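Long-range contacts in heroin esterase (Rhodococcus sp., PDB 1LZL), which probably hydrolyses the acetyl ester groups of heroin, acting as an acetyl esterase of the alpha/beta hydrolase fold: residues P251-T256 / S279-S284; F183-I188 / T310-G315; E258-R263 / T288-A293; P189-R194 / A239-T244. All coordinates share one frame; numbering follows the deposited sequence.

Contact 1 (P251-T256 / S279-S284); sequences PTYLST and SVELHS
Thr252 and Ser279 begin a ladder of backbone hydrogen bonds that runs the length of two parallel strands, 252-256 and 280-284, and it is a compact example of how parallel strands pair in register. Five bonds pass from one strand to the other. Thr252, Leu254 and Thr256 give their N-H groups to the carbonyls of Ser279, Glu281 and His283, while the N-H groups of Glu281 and His283 return to Thr252 and Leu254. Leu254 N lies 2.8 Å from Glu281 O. CA-H groups lean on the same carbonyls, as where Ser255 CA lies 3.1 Å from His283 O.

A polar side-chain pair ends the ladder: Thr256 OG1 and Ser284 OG are hydrogen-bonded at 2.7 Å. Thr256 OG1 stands between the backbone N and the carbonyl carbon (chi1 59°), which aims it across at the serine.

Two further side-chain contacts involve no hydrogen bond. Glu281 lays its carboxylate against the edge of the Tyr253 ring, Glu281 CD being 3.6 Å from Tyr253 CE2, with the two planes 75° apart. On the opposite face of the sheet Leu254 and Leu282 run side by side, and Leu254 CD2 meets Leu282 CD1 at 4.0 Å.

The strands belong to a beta-alpha-beta unit whose helix 263-275 covers the face of Thr252, Val280 and Leu282. Helix 299-315 covers the other face, where Glu307 is hydrogen-bonded to both Tyr253 OH and His283 ND1. Strand 183-187 flanks 252-257 on its far side, and 280-285 is the outermost strand of the sheet in this chain.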
loop_
_atom_site.group_PDB
_atom_site.type_symbol
_atom_site.label_atom_id
_atom_site.label_comp_id
_atom_site.label_asym_id
_atom_site.label_seq_id
_atom_site.Cartn_x
_atom_site.Cartn_y
_atom_site.Cartn_z
ATOM N N PRO A 251 9.795 -12.902 -0.999
ATOM C CA PRO A 251 10.177 -12.230 -2.275
ATOM C C PRO A 251 9.296 -10.992 -2.410
ATOM O O PRO A 251 8.100 -11.001 -2.060
ATOM C CB PRO A 251 9.883 -13.257 -3.370
ATOM C CG PRO A 251 9.881 -14.591 -2.661
ATOM C CD PRO A 251 9.478 -14.314 -1.235
ATOM N N THR A 252 9.906 -9.897 -2.853
ATOM C CA THR A 252 9.249 -8.595 -2.790
ATOM C C THR A 252 9.358 -7.838 -4.097
ATOM O O THR A 252 10.386 -7.928 -4.766
ATOM C CB THR A 252 9.966 -7.784 -1.696
ATOM O OG1 THR A 252 9.728 -8.449 -0.440
ATOM C CG2 THR A 252 9.457 -6.334 -1.551
ATOM N N TYR A 253 8.341 -7.070 -4.433
ATOM C CA TYR A 253 8.357 -6.112 -5.514
ATOM C C TYR A 253 8.260 -4.745 -4.827
ATOM O O TYR A 253 7.360 -4.588 -3.975
ATOM C CB TYR A 253 7.187 -6.302 -6.483
ATOM C CG TYR A 253 7.142 -5.232 -7.570
ATOM C CD1 TYR A 253 6.446 -4.037 -7.408
ATOM C CD2 TYR A 253 7.849 -5.422 -8.760
ATOM C CE1 TYR A 253 6.424 -3.066 -8.385
ATOM C CE2 TYR A 253 7.837 -4.465 -9.794
ATOM C CZ TYR A 253 7.120 -3.298 -9.570
ATOM O OH TYR A 253 7.051 -2.298 -10.519
ATOM N N LEU A 254 9.087 -3.775 -5.186
ATOM C CA LEU A 254 8.981 -2.422 -4.595
ATOM C C LEU A 254 9.155 -1.400 -5.697
ATOM O O LEU A 254 10.173 -1.453 -6.422
ATOM C CB LEU A 254 10.039 -2.240 -3.495
ATOM C CG LEU A 254 9.793 -1.082 -2.529
ATOM C CD1 LEU A 254 10.465 -1.315 -1.196
ATOM C CD2 LEU A 254 10.293 0.253 -3.113
ATOM N N SER A 255 8.207 -0.502 -5.896
ATOM C CA SER A 255 8.340 0.568 -6.874
ATOM C C SER A 255 8.396 1.920 -6.180
ATOM O O SER A 255 7.781 2.178 -5.137
ATOM C CB SER A 255 7.190 0.545 -7.900
ATOM O OG SER A 255 5.946 0.717 -7.190
ATOM N N THR A 256 9.159 2.842 -6.775
ATOM C CA THR A 256 9.262 4.232 -6.332
ATOM C C THR A 256 9.135 5.135 -7.551
ATOM O O THR A 256 9.253 4.750 -8.729
ATOM C CB THR A 256 10.609 4.475 -5.611
ATOM O OG1 THR A 256 11.687 4.167 -6.517
ATOM C CG2 THR A 256 10.754 3.594 -4.374
ATOM N N SER A 279 14.778 -12.081 -2.255
ATOM C CA SER A 279 14.616 -11.848 -3.683
ATOM C C SER A 279 13.774 -10.566 -3.863
ATOM O O SER A 279 12.631 -10.531 -3.365
ATOM C CB SER A 279 13.978 -13.019 -4.392
ATOM O OG SER A 279 13.850 -12.784 -5.790
ATOM N N VAL A 280 14.327 -9.564 -4.544
ATOM C CA VAL A 280 13.594 -8.298 -4.708
ATOM C C VAL A 280 13.639 -7.835 -6.163
ATOM O O VAL A 280 14.679 -7.921 -6.817
ATOM C CB VAL A 280 14.174 -7.201 -3.811
ATOM C CG1 VAL A 280 13.358 -5.893 -3.903
ATOM C CG2 VAL A 280 14.242 -7.643 -2.358
ATOM N N GLU A 281 12.524 -7.313 -6.646
ATOM C CA GLU A 281 12.466 -6.484 -7.844
ATOM C C GLU A 281 12.250 -5.059 -7.349
ATOM O O GLU A 281 11.276 -4.794 -6.644
ATOM C CB GLU A 281 11.299 -6.876 -8.757
ATOM C CG GLU A 281 11.258 -6.021 -10.015
ATOM C CD GLU A 281 10.423 -6.585 -11.136
ATOM O OE1 GLU A 281 9.708 -7.620 -10.943
ATOM O OE2 GLU A 281 10.455 -6.013 -12.215
ATOM N N LEU A 282 13.185 -4.195 -7.709
ATOM C CA LEU A 282 13.124 -2.780 -7.354
ATOM C C LEU A 282 12.991 -1.965 -8.641
ATOM O O LEU A 282 13.770 -2.201 -9.574
ATOM C CB LEU A 282 14.388 -2.327 -6.594
ATOM C CG LEU A 282 14.552 -0.797 -6.448
ATOM C CD1 LEU A 282 13.417 -0.173 -5.632
ATOM C CD2 LEU A 282 15.912 -0.538 -5.803
ATOM N N HIS A 283 12.016 -1.081 -8.756
ATOM C CA HIS A 283 11.903 -0.252 -9.948
ATOM C C HIS A 283 11.558 1.174 -9.557
ATOM O O HIS A 283 10.458 1.411 -9.029
ATOM C CB HIS A 283 10.837 -0.861 -10.851
ATOM C CG HIS A 283 10.968 -0.403 -12.274
ATOM N ND1 HIS A 283 10.265 -1.030 -13.286
ATOM C CD2 HIS A 283 11.691 0.573 -12.846
ATOM C CE1 HIS A 283 10.564 -0.431 -14.428
ATOM N NE2 HIS A 283 11.439 0.552 -14.211
ATOM N N SER A 284 12.517 2.084 -9.787
ATOM C CA SER A 284 12.233 3.528 -9.654
ATOM C C SER A 284 11.961 4.047 -11.047
ATOM O O SER A 284 12.805 3.970 -11.962
ATOM C CB SER A 284 13.405 4.225 -9.008
ATOM O OG SER A 284 13.081 5.515 -8.449
#

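Contact 2 (F183-I188 / T310-G315); sequences FQFLEI and TAIRRG. Unlike the reference sequence in segment 310-315: Thr310 (reference Cys), Ala311 (reference Asp), Ile312 (reference Pro), Arg313 (reference Glu), Gly315 (reference Val).
The ring of Phe183 receives Gly315 CA over one face, and the ring of Phe185 receives Ile312 CD1 in the same manner, so that two CH-pi contacts are central to this helix-on-strand packing. Gly315 CA lies 3.8 Å from the centroid of the Phe183 ring, only 21° off its normal. At Phe185 the methyl Ile312 CD1 stands 4.1 Å from the ring centroid and 16° off the normal, displaced a little toward the rim. Ala311 CB touches the edge of the Phe185 ring, near its plane, and Glu187 OE1 of the strand itself also lies in plane at the edge of this ring. The far end of Phe183 reaches Ala311 as well, its CZ lying 3.5 Å from Ala311 O, a carbonyl already engaged by the helical bond from Gly315 N.

Strand and helix run almost antiparallel, at 167°, with their axes 9.0 Å apart. This is the layered alpha/beta/alpha arrangement of the alpha/beta hydrolase fold: helix 299-315 lies on one face of the central sheet, and Phe183 and Phe185, alternate residues of strand 183-187, face it. In both phenylalanines CG is turned opposite the backbone N, which carries the rings out from the sheet to the helix. In the deposited sequence residue 315 is glycine, and its backbone comes close to Phe183.

Ile312 crosses Phe185 at about a right angle, its CG1 3.7 Å from Phe185 CD2, while the Ile312 side chain also touches Phe111. The Phe185 ring in turn lies nearly parallel to that of Tyr253 on the adjacent strand. On the reverse face of the sheet, Gln184 and Leu186 pack against helix 161-176.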
loop_
_atom_site.group_PDB
_atom_site.type_symbol
_atom_site.label_atom_id
_atom_site.label_comp_id
_atom_site.label_asym_id
_atom_site.label_seq_id
_atom_site.Cartn_x
_atom_site.Cartn_y
_atom_site.Cartn_z
ATOM N N PHE A 183 4.580 -13.654 -0.915
ATOM C CA PHE A 183 5.002 -12.522 -1.762
ATOM C C PHE A 183 4.596 -11.208 -1.112
ATOM O O PHE A 183 3.526 -11.154 -0.477
ATOM C CB PHE A 183 4.397 -12.637 -3.149
ATOM C CG PHE A 183 4.982 -11.665 -4.180
ATOM C CD1 PHE A 183 6.298 -11.786 -4.602
ATOM C CD2 PHE A 183 4.192 -10.652 -4.698
ATOM C CE1 PHE A 183 6.851 -10.943 -5.564
ATOM C CE2 PHE A 183 4.720 -9.808 -5.667
ATOM C CZ PHE A 183 6.038 -9.933 -6.082
ATOM N N GLN A 184 5.460 -10.199 -1.269
ATOM C CA GLN A 184 5.239 -8.863 -0.716
ATOM C C GLN A 184 5.261 -7.824 -1.811
ATOM O O GLN A 184 6.252 -7.764 -2.535
ATOM C CB GLN A 184 6.328 -8.617 0.340
ATOM C CG GLN A 184 6.264 -7.204 0.901
ATOM C CD GLN A 184 7.230 -6.959 2.045
ATOM O OE1 GLN A 184 6.839 -6.354 3.031
ATOM N NE2 GLN A 184 8.481 -7.404 1.872
ATOM N N PHE A 185 4.228 -6.982 -1.933
ATOM C CA PHE A 185 4.137 -6.029 -3.039
ATOM C C PHE A 185 4.003 -4.618 -2.459
ATOM O O PHE A 185 2.933 -4.321 -1.863
ATOM C CB PHE A 185 2.948 -6.410 -3.934
ATOM C CG PHE A 185 2.796 -5.485 -5.121
ATOM C CD1 PHE A 185 2.094 -4.278 -5.069
ATOM C CD2 PHE A 185 3.400 -5.831 -6.318
ATOM C CE1 PHE A 185 2.027 -3.455 -6.170
ATOM C CE2 PHE A 185 3.304 -5.007 -7.428
ATOM C CZ PHE A 185 2.636 -3.812 -7.365
ATOM N N LEU A 186 5.020 -3.809 -2.652
ATOM C CA LEU A 186 5.084 -2.500 -2.027
ATOM C C LEU A 186 5.116 -1.403 -3.070
ATOM O O LEU A 186 6.168 -1.242 -3.747
ATOM C CB LEU A 186 6.329 -2.433 -1.101
ATOM C CG LEU A 186 6.403 -3.547 -0.043
ATOM C CD1 LEU A 186 7.644 -3.358 0.821
ATOM C CD2 LEU A 186 5.146 -3.599 0.841
ATOM N N GLU A 187 4.042 -0.656 -3.232
ATOM C CA GLU A 187 4.046 0.391 -4.254
ATOM C C GLU A 187 4.202 1.745 -3.595
ATOM O O GLU A 187 3.368 2.064 -2.724
ATOM C CB GLU A 187 2.718 0.269 -5.028
ATOM C CG GLU A 187 2.457 1.241 -6.136
ATOM C CD GLU A 187 1.234 0.857 -6.987
ATOM O OE1 GLU A 187 0.334 0.134 -6.512
ATOM O OE2 GLU A 187 1.236 1.334 -8.165
ATOM N N ILE A 188 5.193 2.511 -4.016
ATOM C CA ILE A 188 5.502 3.837 -3.442
ATOM C C ILE A 188 5.315 3.833 -1.915
ATOM O O ILE A 188 4.637 4.651 -1.327
ATOM C CB ILE A 188 4.741 4.959 -4.147
ATOM C CG1 ILE A 188 3.192 4.890 -4.118
ATOM C CG2 ILE A 188 5.233 5.060 -5.578
ATOM C CD1 ILE A 188 2.459 6.032 -4.824
ATOM N N THR A 310 2.439 -8.521 -13.806
ATOM C CA THR A 310 3.477 -9.520 -14.057
ATOM C C THR A 310 4.140 -9.951 -12.746
ATOM O O THR A 310 4.355 -11.134 -12.444
ATOM C CB THR A 310 4.520 -9.004 -15.048
ATOM O OG1 THR A 310 3.870 -8.914 -16.336
ATOM C CG2 THR A 310 5.643 -9.996 -15.233
ATOM N N ALA A 311 4.447 -8.981 -11.885
ATOM C CA ALA A 311 5.138 -9.285 -10.631
ATOM C C ALA A 311 4.296 -10.157 -9.705
ATOM O O ALA A 311 4.769 -11.135 -9.099
ATOM C CB ALA A 311 5.494 -7.961 -9.920
ATOM N N ILE A 312 2.998 -9.765 -9.586
ATOM C CA ILE A 312 2.108 -10.513 -8.691
ATOM C C ILE A 312 1.845 -11.906 -9.278
ATOM O O ILE A 312 1.867 -12.890 -8.504
ATOM C CB ILE A 312 0.826 -9.718 -8.426
ATOM C CG1 ILE A 312 1.142 -8.442 -7.625
ATOM C CG2 ILE A 312 -0.233 -10.533 -7.707
ATOM C CD1 ILE A 312 0.009 -7.431 -7.626
ATOM N N ARG A 313 1.602 -11.948 -10.610
ATOM C CA ARG A 313 1.418 -13.274 -11.215
ATOM C C ARG A 313 2.563 -14.225 -10.937
ATOM O O ARG A 313 2.389 -15.398 -10.593
ATOM C CB ARG A 313 1.266 -13.123 -12.740
ATOM C CG ARG A 313 0.909 -14.446 -13.392
ATOM C CD ARG A 313 0.748 -14.299 -14.892
ATOM N NE ARG A 313 2.066 -14.030 -15.481
ATOM C CZ ARG A 313 2.236 -12.975 -16.283
ATOM N NH1 ARG A 313 1.200 -12.171 -16.539
ATOM N NH2 ARG A 313 3.403 -12.702 -16.829
ATOM N N ARG A 314 3.802 -13.715 -11.077
ATOM C CA ARG A 314 4.949 -14.589 -10.910
ATOM C C ARG A 314 5.203 -14.891 -9.448
ATOM O O ARG A 314 5.535 -16.022 -9.072
ATOM C CB ARG A 314 6.188 -13.985 -11.576
ATOM C CG ARG A 314 7.384 -14.906 -11.451
ATOM C CD ARG A 314 8.615 -14.019 -11.733
ATOM N NE ARG A 314 9.138 -13.628 -10.464
ATOM C CZ ARG A 314 10.098 -13.575 -9.598
ATOM N NH1 ARG A 314 11.315 -14.075 -9.794
ATOM N NH2 ARG A 314 9.760 -12.955 -8.458
ATOM N N GLY A 315 5.010 -13.871 -8.606
ATOM C CA GLY A 315 5.242 -14.017 -7.175
ATOM C C GLY A 315 4.324 -15.106 -6.594
ATOM O O GLY A 315 4.720 -15.732 -5.609
#

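Contact 3 (E258-R263 / T288-A293)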
loop_
_atom_site.group_PDB
_atom_site.type_symbol
_atom_site.label_atom_id
_atom_site.label_comp_id
_atom_site.label_asym_id
_atom_site.label_seq_id
_atom_site.Cartn_x
_atom_site.Cartn_y
_atom_site.Cartn_z
ATOM N N GLU A 258 10.098 9.145 -9.255
ATOM C CA GLU A 258 11.235 10.065 -9.209
ATOM C C GLU A 258 11.059 11.261 -8.271
ATOM O O GLU A 258 11.957 11.598 -7.511
ATOM C CB GLU A 258 11.476 10.555 -10.644
ATOM C CG GLU A 258 12.692 11.479 -10.680
ATOM C CD GLU A 258 13.124 11.955 -12.047
ATOM O OE1 GLU A 258 13.002 11.168 -13.007
ATOM O OE2 GLU A 258 13.626 13.123 -12.125
ATOM N N LEU A 259 9.915 11.924 -8.386
ATOM C CA LEU A 259 9.641 13.174 -7.702
ATOM C C LEU A 259 8.801 12.947 -6.459
ATOM O O LEU A 259 8.141 13.855 -5.945
ATOM C CB LEU A 259 8.940 14.171 -8.650
ATOM C CG LEU A 259 9.766 14.586 -9.867
ATOM C CD1 LEU A 259 9.006 15.614 -10.675
ATOM C CD2 LEU A 259 11.113 15.176 -9.473
ATOM N N ASP A 260 8.836 11.747 -5.888
ATOM C CA ASP A 260 8.174 11.400 -4.640
ATOM C C ASP A 260 9.082 11.551 -3.452
ATOM O O ASP A 260 10.217 10.979 -3.391
ATOM C CB ASP A 260 7.720 9.943 -4.773
ATOM C CG ASP A 260 6.869 9.417 -3.646
ATOM O OD1 ASP A 260 6.693 10.114 -2.619
ATOM O OD2 ASP A 260 6.341 8.309 -3.831
ATOM N N PRO A 261 8.736 12.257 -2.378
ATOM C CA PRO A 261 9.585 12.318 -1.193
ATOM C C PRO A 261 9.856 10.915 -0.610
ATOM O O PRO A 261 10.861 10.717 0.062
ATOM C CB PRO A 261 8.732 13.064 -0.145
ATOM C CG PRO A 261 7.477 13.406 -0.810
ATOM C CD PRO A 261 7.476 13.031 -2.251
ATOM N N LEU A 262 8.992 9.943 -0.820
ATOM C CA LEU A 262 9.171 8.571 -0.320
ATOM C C LEU A 262 10.182 7.792 -1.139
ATOM O O LEU A 262 10.492 6.625 -0.790
ATOM C CB LEU A 262 7.818 7.859 -0.391
ATOM C CG LEU A 262 6.684 8.485 0.446
ATOM C CD1 LEU A 262 5.383 7.743 0.220
ATOM C CD2 LEU A 262 7.073 8.487 1.912
ATOM N N ARG A 263 10.686 8.346 -2.237
ATOM C CA ARG A 263 11.523 7.543 -3.147
ATOM C C ARG A 263 12.711 6.921 -2.453
ATOM O O ARG A 263 12.992 5.717 -2.576
ATOM C CB ARG A 263 11.985 8.501 -4.276
ATOM C CG ARG A 263 12.890 7.829 -5.313
ATOM C CD ARG A 263 13.590 8.978 -6.096
ATOM N NE ARG A 263 14.618 9.584 -5.277
ATOM C CZ ARG A 263 15.084 10.838 -5.469
ATOM N NH1 ARG A 263 14.581 11.596 -6.440
ATOM N NH2 ARG A 263 16.039 11.275 -4.656
ATOM N N THR A 288 8.270 10.598 -12.991
ATOM C CA THR A 288 7.010 10.341 -12.303
ATOM C C THR A 288 6.926 11.081 -10.973
ATOM O O THR A 288 7.908 11.684 -10.529
ATOM C CB THR A 288 6.879 8.833 -12.039
ATOM O OG1 THR A 288 8.081 8.421 -11.385
ATOM C CG2 THR A 288 6.734 8.077 -13.340
ATOM N N PHE A 289 5.749 11.012 -10.337
ATOM C CA PHE A 289 5.608 11.645 -9.007
ATOM C C PHE A 289 4.760 10.700 -8.144
ATOM O O PHE A 289 4.195 9.732 -8.633
ATOM C CB PHE A 289 5.043 13.065 -9.107
ATOM C CG PHE A 289 3.698 13.201 -9.794
ATOM C CD1 PHE A 289 2.529 12.967 -9.087
ATOM C CD2 PHE A 289 3.597 13.559 -11.137
ATOM C CE1 PHE A 289 1.305 13.091 -9.715
ATOM C CE2 PHE A 289 2.376 13.688 -11.785
ATOM C CZ PHE A 289 1.227 13.434 -11.065
ATOM N N HIS A 290 4.660 11.076 -6.830
ATOM C CA HIS A 290 3.813 10.259 -5.966
ATOM C C HIS A 290 2.369 10.180 -6.421
ATOM O O HIS A 290 1.694 11.219 -6.395
ATOM C CB HIS A 290 3.866 10.831 -4.551
ATOM C CG HIS A 290 3.153 9.918 -3.579
ATOM N ND1 HIS A 290 3.801 8.885 -2.961
ATOM C CD2 HIS A 290 1.881 9.921 -3.094
ATOM C CE1 HIS A 290 2.949 8.253 -2.134
ATOM N NE2 HIS A 290 1.783 8.876 -2.201
ATOM N N GLY A 291 1.831 9.025 -6.802
ATOM C CA GLY A 291 0.452 8.967 -7.297
ATOM C C GLY A 291 0.316 9.252 -8.788
ATOM O O GLY A 291 -0.839 9.295 -9.271
ATOM N N SER A 292 1.408 9.402 -9.547
ATOM C CA SER A 292 1.193 9.604 -10.998
ATOM C C SER A 292 0.586 8.403 -11.696
ATOM O O SER A 292 0.050 8.481 -12.842
ATOM C CB SER A 292 2.496 10.079 -11.662
ATOM O OG SER A 292 3.535 9.105 -11.548
ATOM N N ALA A 293 0.616 7.222 -11.038
ATOM C CA ALA A 293 -0.131 6.076 -11.579
ATOM C C ALA A 293 -1.606 6.401 -11.751
ATOM O O ALA A 293 -2.296 5.762 -12.536
ATOM C CB ALA A 293 0.013 4.887 -10.643
HETATM O O HOH W 1 5.489 13.432 -5.614
#
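His290 and Asp260 meet through a His-carboxylate hydrogen bond, and with Ser160 they match the Ser-His-Asp triad expected of an alpha/beta hydrolase, so this contact probably forms the acid-base half of the active site. His290 ND1 donates to Asp260 OD2 at 2.7 Å, with an N-H...O angle of 163°. The oxygen lies in the plane of the imidazole ring but is itself met from above its carboxylate plane, since ring and carboxylate are turned 75° from each other. Leu262 adds an apolar touch, its CD1 3.4 Å from His290 CE1. The imidazole also touches Ser160, on the probable nucleophile elbow, and Trp209 meets its ring.

A second shell fixes the aspartate. Asp260 OD1 accepts from Leu262 N at 2.9 Å, a capping bond at the turn leading into helix 263-275; this donor too comes from above the carboxylate plane. With CG anti to the backbone N (chi1 -173°), Asp260 directs its carboxylate toward His290.

Farther out, the two loops are tied by a backbone bond and an apolar touch: Leu259 N donates to Thr288 O, and Leu259 CB packs on Phe289 CB. Glu258 O accepts from Arg263 NH1, closing a bond within the first loop. A water completes the link between the loops: it donates to Leu259 O at 2.7 Å and accepts from His290 N at 2.8 Å.

Contact 4 (P189-R194 / A239-T244); sequences PELDDR and APSRAT
Arg242 grips Asp193 side-on, with carboxylate and guanidinium planes 22° apart, nearly coplanar. Arg242 NE reaches Asp193 OD1 at 2.7 Å in an almost straight bond (172°), and Arg242 NH2 reaches Asp193 OD2 at 2.9 Å; both use syn lone pairs. The CG of Asp193 is flanked by its own N and C atoms, a rotation that swings the carboxylate over to the arginine.

Arg194 makes a matching side-on grip on Asp192 within its own loop, and the two guanidinium planes lie 27° apart. Arg242 CG rests over the centre of the Arg194 guanidinium, while Arg194 CD lies over one face of that of Arg242. The two aspartates probably offset the like charges. Asp192 OD1 also accepts from Arg194 N, an Asx turn.

Leu191 crosses Pro240 at about a right angle, Leu191 CD2 to Pro240 CB 4.0 Å, and Leu191 O accepts from Ser241 N at 3.1 Å.

The contact joins the loop after strand 183-187 to the 3-10 turn 240-242 that precedes strand 252-257. Leu191 and Pro240 pack against helices 161-176 and 263-275, and Asp193 and Ala239 against Trp218 of helix 211-222.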
loop_
_atom_site.group_PDB
_atom_site.type_symbol
_atom_site.label_atom_id
_atom_site.label_comp_id
_atom_site.label_asym_id
_atom_site.label_seq_id
_atom_site.Cartn_x
_atom_site.Cartn_y
_atom_site.Cartn_z
ATOM N N PRO A 189 5.935 2.858 -1.209
ATOM C CA PRO A 189 5.594 2.709 0.209
ATOM C C PRO A 189 6.067 3.829 1.118
ATOM O O PRO A 189 7.142 4.406 0.870
ATOM C CB PRO A 189 6.348 1.397 0.592
ATOM C CG PRO A 189 7.510 1.348 -0.365
ATOM C CD PRO A 189 6.928 1.858 -1.678
ATOM N N GLU A 190 5.341 4.111 2.200
ATOM C CA GLU A 190 5.646 5.066 3.260
ATOM C C GLU A 190 6.166 4.261 4.443
ATOM O O GLU A 190 5.390 3.592 5.145
ATOM C CB GLU A 190 4.385 5.849 3.602
ATOM C CG GLU A 190 4.575 6.901 4.687
ATOM C CD GLU A 190 3.316 7.694 4.961
ATOM O OE1 GLU A 190 2.253 7.416 4.391
ATOM O OE2 GLU A 190 3.444 8.627 5.796
ATOM N N LEU A 191 7.503 4.307 4.648
ATOM C CA LEU A 191 8.190 3.314 5.498
ATOM C C LEU A 191 8.950 3.892 6.692
ATOM O O LEU A 191 9.233 3.190 7.644
ATOM C CB LEU A 191 9.196 2.519 4.656
ATOM C CG LEU A 191 8.621 1.659 3.522
ATOM C CD1 LEU A 191 9.733 1.255 2.560
ATOM C CD2 LEU A 191 7.886 0.455 4.080
ATOM N N ASP A 192 9.323 5.184 6.599
ATOM C CA ASP A 192 10.286 5.723 7.581
ATOM C C ASP A 192 9.816 7.049 8.141
ATOM O O ASP A 192 9.666 7.996 7.367
ATOM C CB ASP A 192 11.626 5.896 6.829
ATOM C CG ASP A 192 12.803 6.144 7.756
ATOM O OD1 ASP A 192 12.516 6.524 8.924
ATOM O OD2 ASP A 192 13.973 5.991 7.358
ATOM N N ASP A 193 9.560 7.119 9.448
ATOM C CA ASP A 193 9.024 8.349 10.040
ATOM C C ASP A 193 10.108 9.403 10.202
ATOM O O ASP A 193 9.756 10.534 10.535
ATOM C CB ASP A 193 8.405 8.055 11.414
ATOM C CG ASP A 193 9.448 7.475 12.344
ATOM O OD1 ASP A 193 10.021 6.408 12.079
ATOM O OD2 ASP A 193 9.695 8.152 13.368
ATOM N N ARG A 194 11.360 9.040 10.009
ATOM C CA ARG A 194 12.442 9.967 10.414
ATOM C C ARG A 194 12.625 11.068 9.406
ATOM O O ARG A 194 13.228 12.111 9.777
ATOM C CB ARG A 194 13.728 9.169 10.607
ATOM C CG ARG A 194 13.618 8.266 11.806
ATOM C CD ARG A 194 14.675 7.208 11.870
ATOM N NE ARG A 194 14.660 6.299 10.727
ATOM C CZ ARG A 194 15.451 5.252 10.573
ATOM N NH1 ARG A 194 16.361 4.903 11.477
ATOM N NH2 ARG A 194 15.313 4.515 9.474
ATOM N N ALA A 239 7.069 1.718 11.469
ATOM C CA ALA A 239 8.030 2.298 10.527
ATOM C C ALA A 239 9.028 1.209 10.146
ATOM O O ALA A 239 10.088 1.089 10.820
ATOM C CB ALA A 239 8.757 3.505 11.146
ATOM N N PRO A 240 8.694 0.370 9.187
ATOM C CA PRO A 240 9.539 -0.769 8.815
ATOM C C PRO A 240 10.976 -0.388 8.507
ATOM O O PRO A 240 11.863 -1.243 8.700
ATOM C CB PRO A 240 8.808 -1.321 7.580
ATOM C CG PRO A 240 7.349 -1.026 7.896
ATOM C CD PRO A 240 7.376 0.356 8.481
ATOM N N SER A 241 11.265 0.833 8.051
ATOM C CA SER A 241 12.669 1.183 7.817
ATOM C C SER A 241 13.504 1.077 9.097
ATOM O O SER A 241 14.732 0.940 8.977
ATOM C CB SER A 241 12.744 2.617 7.287
ATOM O OG SER A 241 12.061 2.739 6.036
ATOM N N ARG A 242 12.874 1.170 10.263
ATOM C CA ARG A 242 13.638 1.005 11.532
ATOM C C ARG A 242 13.982 -0.434 11.817
ATOM O O ARG A 242 14.792 -0.707 12.738
ATOM C CB ARG A 242 12.823 1.621 12.666
ATOM C CG ARG A 242 12.756 3.149 12.570
ATOM C CD ARG A 242 11.916 3.660 13.731
ATOM N NE ARG A 242 11.731 5.103 13.786
ATOM C CZ ARG A 242 12.298 5.907 14.686
ATOM N NH1 ARG A 242 13.128 5.415 15.606
ATOM N NH2 ARG A 242 12.053 7.201 14.673
ATOM N N ALA A 243 13.436 -1.404 11.101
ATOM C CA ALA A 243 13.857 -2.772 11.419
ATOM C C ALA A 243 15.288 -3.073 11.016
ATOM O O ALA A 243 15.699 -2.676 9.943
ATOM C CB ALA A 243 12.975 -3.733 10.630
ATOM N N THR A 244 16.026 -3.803 11.827
ATOM C CA THR A 244 17.403 -4.147 11.533
ATOM C C THR A 244 17.569 -5.562 10.982
ATOM O O THR A 244 18.584 -5.876 10.349
ATOM C CB THR A 244 18.279 -4.012 12.816
ATOM O OG1 THR A 244 17.699 -4.804 13.854
ATOM C CG2 THR A 244 18.299 -2.562 13.246
#

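Overall arrangement
All four contacts gather about the side of the mixed sheet formed by strands 183-187, 252-257 and 280-285, and the loops leaving it. Contacts 1 and 2, with centres about 8 Å apart, share it directly, because strands 183-187 and 252-257 are neighbours; contact 2 sets helix 299-315 on the face that contact 1 also presents to it. Along the chain, contact 2 encloses the rest: contact 4 closes first, then contacts 1 and 3 interleave. Contact 3 lies in the loops that follow the strands of contact 1, about 15 Å between centres, and contact 4 continues directly from strand 183-187. Ile188 and Leu262 bring these loops together, so the sheet's strand ends probably position the presumed catalytic histidine and aspartate.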